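Local coordinates for DNA-directed RNA polymerase subunit L (Thermoplasma acidophilum, PDB 1XPP), which probably serves as a small dimerising subunit of the archaeal RNA polymerase, the enzyme that transcribes DNA into RNA from ribonucleoside triphosphates, at residues 63-68 against 76-81; 35-40 against 83-88. One frame throughout, in Å; residues are numbered along the deposited sequence.

Contact 1: residues 63-68 against 76-81; sequences PQIYVR and SAIKRA
V67 and I78 mark the closest backbone approach between strand 64-68 and helix 76-81, their CA atoms lying 7.9 Å apart. The axes of the two short segments come within 9.5 Å and cross at 111° between their N-to-C directions, so the helix runs across the strand rather than along it. Strand alternation selects the partners: the CB atoms of I65 and V67 are directed toward the helix, those of Y66 and R68 away from it, on the other face of the sheet. V67 uses both of its methyls, and I78 answers with CG1 and CD1. V67 CG2 lies against the I78 side chain, 3.9 Å from I78 CG1 and 4.0 Å from I78 CD1, the two side chains crossing at a slant. V67 CG1, anti to the backbone N, points further toward the start of the helix and meets A77 CB at 4.2 Å. This is strand-to-helix packing within the Rpb3/Rpb11 dimerisation domain, where the start of the long C-terminal helix 74-105 lies on one face of a four-stranded antiparallel sheet. I78 keeps CG1 anti to its carbonyl carbon (chi1 -63°), and with chi2 extended at 173° the branch ends in CD1, which also reaches I65 CD1 at 4.2 Å. No hydrogen bond joins the segments; all four touching residues are buried and apolar. The strand is held from its flanks instead, by backbone hydrogen bonds of V67 to I23 and Y66 to R52 on the adjoining strands. I78 packs further on I23 and on F96 of the second subunit.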
loop_
_atom_site.group_PDB
_atom_site.type_symbol
_atom_site.label_atom_id
_atom_site.label_comp_id
_atom_site.label_asym_id
_atom_site.label_seq_id
_atom_site.Cartn_x
_atom_site.Cartn_y
_atom_site.Cartn_z
ATOM N N PRO D 63 -5.463 -1.440 10.048
ATOM C CA PRO D 63 -6.384 -2.480 10.517
ATOM C C PRO D 63 -5.663 -3.750 11.011
ATOM O O PRO D 63 -4.526 -4.089 10.593
ATOM C CB PRO D 63 -7.265 -2.743 9.293
ATOM C CG PRO D 63 -7.268 -1.420 8.565
ATOM C CD PRO D 63 -5.844 -0.934 8.713
ATOM N N GLN D 64 -6.323 -4.387 11.949
ATOM C CA GLN D 64 -5.884 -5.661 12.465
ATOM C C GLN D 64 -7.073 -6.612 12.498
ATOM O O GLN D 64 -8.247 -6.194 12.564
ATOM C CB GLN D 64 -5.368 -5.506 13.881
ATOM C CG GLN D 64 -3.984 -4.847 13.995
ATOM C CD GLN D 64 -3.560 -4.599 15.423
ATOM O OE1 GLN D 64 -3.742 -5.450 16.284
ATOM N NE2 GLN D 64 -2.931 -3.440 15.663
ATOM N N ILE D 65 -6.769 -7.903 12.367
ATOM C CA ILE D 65 -7.753 -8.931 12.662
ATOM C C ILE D 65 -7.214 -9.854 13.746
ATOM O O ILE D 65 -6.011 -10.084 13.836
ATOM C CB ILE D 65 -8.194 -9.737 11.388
ATOM C CG1 ILE D 65 -7.036 -10.523 10.781
ATOM C CG2 ILE D 65 -8.821 -8.832 10.361
ATOM C CD1 ILE D 65 -7.490 -11.617 9.811
ATOM N N TYR D 66 -8.132 -10.329 14.602
ATOM C CA TYR D 66 -7.823 -11.188 15.726
ATOM C C TYR D 66 -8.730 -12.427 15.638
ATOM O O TYR D 66 -9.943 -12.307 15.438
ATOM C CB TYR D 66 -8.175 -10.457 17.022
ATOM C CG TYR D 66 -8.195 -11.339 18.247
ATOM C CD1 TYR D 66 -7.031 -11.984 18.690
ATOM C CD2 TYR D 66 -9.369 -11.558 18.926
ATOM C CE1 TYR D 66 -7.065 -12.792 19.831
ATOM C CE2 TYR D 66 -9.406 -12.359 20.059
ATOM C CZ TYR D 66 -8.259 -12.956 20.492
ATOM O OH TYR D 66 -8.320 -13.764 21.605
ATOM N N VAL D 67 -8.124 -13.596 15.789
ATOM C CA VAL D 67 -8.878 -14.845 15.715
ATOM C C VAL D 67 -8.450 -15.716 16.882
ATOM O O VAL D 67 -7.255 -15.911 17.100
ATOM C CB VAL D 67 -8.583 -15.607 14.374
ATOM C CG1 VAL D 67 -9.369 -16.903 14.299
ATOM C CG2 VAL D 67 -8.911 -14.729 13.150
ATOM N N ARG D 68 -9.431 -16.216 17.615
ATOM C CA ARG D 68 -9.188 -17.249 18.629
ATOM C C ARG D 68 -10.030 -18.485 18.317
ATOM O O ARG D 68 -11.203 -18.381 18.035
ATOM C CB ARG D 68 -9.510 -16.742 20.029
ATOM C CG ARG D 68 -9.255 -17.788 21.145
ATOM C CD ARG D 68 -9.445 -17.182 22.545
ATOM N NE ARG D 68 -10.584 -16.273 22.608
ATOM C CZ ARG D 68 -11.776 -16.581 23.109
ATOM N NH1 ARG D 68 -12.004 -17.784 23.619
ATOM N NH2 ARG D 68 -12.747 -15.675 23.112
ATOM N N SER D 76 -4.873 -21.744 10.789
ATOM C CA SER D 76 -5.720 -22.639 9.974
ATOM C C SER D 76 -7.141 -22.125 9.742
ATOM O O SER D 76 -7.711 -22.316 8.647
ATOM C CB SER D 76 -5.776 -24.046 10.589
ATOM O OG SER D 76 -4.446 -24.536 10.595
ATOM N N ALA D 77 -7.737 -21.492 10.753
ATOM C CA ALA D 77 -9.074 -20.951 10.624
ATOM C C ALA D 77 -9.037 -19.841 9.575
ATOM O O ALA D 77 -9.925 -19.751 8.735
ATOM C CB ALA D 77 -9.632 -20.432 11.984
ATOM N N ILE D 78 -8.010 -18.998 9.609
ATOM C CA ILE D 78 -7.873 -17.965 8.580
ATOM C C ILE D 78 -7.742 -18.610 7.180
ATOM O O ILE D 78 -8.469 -18.225 6.249
ATOM C CB ILE D 78 -6.715 -17.019 8.855
ATOM C CG1 ILE D 78 -6.999 -16.270 10.168
ATOM C CG2 ILE D 78 -6.488 -16.104 7.615
ATOM C CD1 ILE D 78 -5.854 -15.400 10.674
ATOM N N LYS D 79 -6.872 -19.605 7.059
ATOM C CA LYS D 79 -6.696 -20.279 5.763
ATOM C C LYS D 79 -8.018 -20.868 5.256
ATOM O O LYS D 79 -8.356 -20.685 4.073
ATOM C CB LYS D 79 -5.631 -21.379 5.824
ATOM C CG LYS D 79 -5.382 -22.020 4.436
ATOM C CD LYS D 79 -4.270 -23.052 4.446
ATOM C CE LYS D 79 -4.128 -23.654 3.036
ATOM N NZ LYS D 79 -3.150 -24.788 3.108
ATOM N N ARG D 80 -8.751 -21.594 6.101
ATOM C CA ARG D 80 -10.035 -22.187 5.660
ATOM C C ARG D 80 -10.954 -21.140 5.056
ATOM O O ARG D 80 -11.591 -21.345 3.986
ATOM C CB ARG D 80 -10.738 -22.933 6.815
ATOM C CG ARG D 80 -9.950 -24.208 7.244
ATOM C CD ARG D 80 -10.735 -25.045 8.281
ATOM N NE ARG D 80 -11.013 -24.382 9.564
ATOM C CZ ARG D 80 -10.197 -24.439 10.615
ATOM N NH1 ARG D 80 -9.024 -25.068 10.539
ATOM N NH2 ARG D 80 -10.561 -23.823 11.746
ATOM N N ALA D 81 -11.045 -19.995 5.740
ATOM C CA ALA D 81 -11.935 -18.937 5.278
ATOM C C ALA D 81 -11.505 -18.318 3.970
ATOM O O ALA D 81 -12.364 -18.052 3.107
ATOM C CB ALA D 81 -12.071 -17.848 6.330
#

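Contact 2: residues 35-40 against 83-88; sequences LRTLVE and RKLSKL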
loop_
_atom_site.group_PDB
_atom_site.type_symbol
_atom_site.label_atom_id
_atom_site.label_comp_id
_atom_site.label_asym_id
_atom_site.label_seq_id
_atom_site.Cartn_x
_atom_site.Cartn_y
_atom_site.Cartn_z
ATOM N N LEU D 35 -11.784 -6.998 4.631
ATOM C CA LEU D 35 -11.554 -7.398 6.008
ATOM C C LEU D 35 -12.834 -7.892 6.668
ATOM O O LEU D 35 -12.820 -8.884 7.392
ATOM C CB LEU D 35 -10.916 -6.249 6.815
ATOM C CG LEU D 35 -9.666 -5.596 6.151
ATOM C CD1 LEU D 35 -9.141 -4.441 6.995
ATOM C CD2 LEU D 35 -8.585 -6.578 5.942
ATOM N N ARG D 36 -13.935 -7.168 6.450
ATOM C CA ARG D 36 -15.198 -7.530 7.106
ATOM C C ARG D 36 -15.722 -8.834 6.556
ATOM O O ARG D 36 -16.194 -9.669 7.310
ATOM C CB ARG D 36 -16.217 -6.406 6.927
ATOM C CG ARG D 36 -15.725 -5.094 7.473
ATOM C CD ARG D 36 -16.873 -4.119 7.625
ATOM N NE ARG D 36 -16.379 -2.745 7.711
ATOM C CZ ARG D 36 -16.262 -1.926 6.666
ATOM N NH1 ARG D 36 -16.610 -2.332 5.447
ATOM N NH2 ARG D 36 -15.791 -0.700 6.845
ATOM N N THR D 37 -15.584 -9.025 5.237
ATOM C CA THR D 37 -16.020 -10.276 4.586
ATOM C C THR D 37 -15.205 -11.453 5.118
ATOM O O THR D 37 -15.736 -12.513 5.426
ATOM C CB THR D 37 -15.885 -10.194 3.048
ATOM O OG1 THR D 37 -16.701 -9.130 2.584
ATOM C CG2 THR D 37 -16.350 -11.496 2.361
ATOM N N LEU D 38 -13.910 -11.227 5.273
ATOM C CA LEU D 38 -13.058 -12.266 5.786
ATOM C C LEU D 38 -13.477 -12.707 7.192
ATOM O O LEU D 38 -13.568 -13.898 7.492
ATOM C CB LEU D 38 -11.610 -11.795 5.753
ATOM C CG LEU D 38 -10.609 -12.789 6.324
ATOM C CD1 LEU D 38 -10.669 -14.160 5.625
ATOM C CD2 LEU D 38 -9.209 -12.199 6.279
ATOM N N VAL D 39 -13.736 -11.721 8.053
ATOM C CA VAL D 39 -14.140 -11.985 9.421
ATOM C C VAL D 39 -15.519 -12.667 9.457
ATOM O O VAL D 39 -15.692 -13.658 10.183
ATOM C CB VAL D 39 -14.021 -10.678 10.273
ATOM C CG1 VAL D 39 -14.742 -10.812 11.617
ATOM C CG2 VAL D 39 -12.548 -10.332 10.499
ATOM N N GLU D 40 -16.460 -12.182 8.640
ATOM C CA GLU D 40 -17.789 -12.821 8.515
ATOM C C GLU D 40 -17.628 -14.305 8.155
ATOM O O GLU D 40 -18.255 -15.195 8.751
ATOM C CB GLU D 40 -18.642 -12.104 7.477
ATOM C CG GLU D 40 -20.089 -12.596 7.402
ATOM C CD GLU D 40 -20.840 -12.095 6.165
ATOM O OE1 GLU D 40 -21.908 -12.655 5.823
ATOM O OE2 GLU D 40 -20.371 -11.149 5.518
ATOM N N ARG D 83 -9.650 -19.679 1.657
ATOM C CA ARG D 83 -9.847 -20.659 0.562
ATOM C C ARG D 83 -11.340 -20.785 0.223
ATOM O O ARG D 83 -11.695 -20.954 -0.971
ATOM C CB ARG D 83 -9.220 -22.023 0.891
ATOM C CG ARG D 83 -7.698 -21.969 1.198
ATOM C CD ARG D 83 -6.781 -21.646 -0.016
ATOM N NE ARG D 83 -5.481 -21.082 0.395
ATOM C CZ ARG D 83 -4.375 -21.128 -0.345
ATOM N NH1 ARG D 83 -4.397 -21.757 -1.523
ATOM N NH2 ARG D 83 -3.248 -20.564 0.090
ATOM N N LYS D 84 -12.228 -20.744 1.221
ATOM C CA LYS D 84 -13.676 -20.787 0.909
ATOM C C LYS D 84 -14.066 -19.583 0.065
ATOM O O LYS D 84 -14.813 -19.709 -0.915
ATOM C CB LYS D 84 -14.520 -20.808 2.185
ATOM C CG LYS D 84 -14.502 -22.120 2.934
ATOM C CD LYS D 84 -15.593 -22.096 3.996
ATOM C CE LYS D 84 -15.152 -22.733 5.298
ATOM N NZ LYS D 84 -16.088 -22.377 6.430
ATOM N N LEU D 85 -13.560 -18.406 0.433
ATOM C CA LEU D 85 -13.908 -17.175 -0.278
ATOM C C LEU D 85 -13.404 -17.167 -1.727
ATOM O O LEU D 85 -14.116 -16.742 -2.638
ATOM C CB LEU D 85 -13.392 -15.940 0.462
ATOM C CG LEU D 85 -14.206 -15.675 1.741
ATOM C CD1 LEU D 85 -13.493 -14.615 2.585
ATOM C CD2 LEU D 85 -15.634 -15.249 1.490
ATOM N N SER D 86 -12.190 -17.669 -1.926
ATOM C CA SER D 86 -11.630 -17.790 -3.263
ATOM C C SER D 86 -12.537 -18.687 -4.091
ATOM O O SER D 86 -12.873 -18.358 -5.252
ATOM C CB SER D 86 -10.248 -18.439 -3.115
ATOM O OG SER D 86 -9.382 -17.515 -2.443
ATOM N N LYS D 87 -12.961 -19.802 -3.503
ATOM C CA LYS D 87 -13.847 -20.736 -4.233
ATOM C C LYS D 87 -15.196 -20.116 -4.551
ATOM O O LYS D 87 -15.730 -20.309 -5.651
ATOM C CB LYS D 87 -14.055 -22.007 -3.432
ATOM C CG LYS D 87 -15.018 -22.976 -4.103
ATOM C CD LYS D 87 -15.165 -24.269 -3.344
ATOM C CE LYS D 87 -16.223 -25.136 -4.008
ATOM N NZ LYS D 87 -16.008 -25.220 -5.468
ATOM N N LEU D 88 -15.753 -19.371 -3.598
ATOM C CA LEU D 88 -17.057 -18.707 -3.816
ATOM C C LEU D 88 -17.044 -17.811 -5.062
ATOM O O LEU D 88 -17.938 -17.913 -5.913
ATOM C CB LEU D 88 -17.475 -17.881 -2.569
ATOM C CG LEU D 88 -18.188 -18.684 -1.460
ATOM C CD1 LEU D 88 -18.167 -17.869 -0.182
ATOM C CD2 LEU D 88 -19.643 -18.985 -1.819
#
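L85 reaches helix 35-40 with both of its terminal methyls, each meeting a different residue. L85 CD2 lies 3.9 Å from T37 CG2, and L85 CD1 sits over the backbone of the next residue, 4.0 Å from L38 CA. The same L85 CD1 is 4.2 Å from L38 CD1, the two leucine side chains crossing at about a right angle. T37 can offer a methyl because CG2 stands anti to its backbone N; its hydroxyl OG1 turns beside that N (chi1 -60°) and hydrogen-bonds to the carbonyl O of T33, one turn back in the helix. L38 starts out alongside the interface, and its branched end then bends nearer to L85. In the Rpb3/Rpb11 dimerisation domain this is where two helices meet: the short helix 32-42 after the first hairpin, and the long C-terminal helix 74-105, here with CA atoms of L38 and L85 7.8 Å apart. No hydrogen bond crosses, and the three touching residues are all buried. Beyond this shell, L85 also packs on E41, and L38 on A81 and V82 one turn earlier in the long helix. Y89 of the second subunit, another copy of this protein, packs on T37, L85 and S86, so the helix pair also lies at the interface between the copies, where E40 OE2 is hydrogen-bonded to T33 OG1 of that subunit.

Contact 1 is wholly aliphatic, whereas contact 2 includes T37, which contributes only its methyl. They differ in what the long helix 74-105 meets: its first turns lie on the sheet in contact 1, and the following turns lie against helix 32-42 in contact 2. The centre of contact 1 is about 8 Å, that of contact 2 about 3 Å, from the centre of the chain. The two join directly: I65 CD1 lies 4.0 Å from L38 CD2, and A81 CB 4.0 Å from L38 CD1. Contact 1 buries slightly more surface, 135 against 110 Å². Both touch the second copy in this crystal, and segment 35-40 also bonds to it through E40; in the polymerase this surface probably faces the Rpb3-like partner.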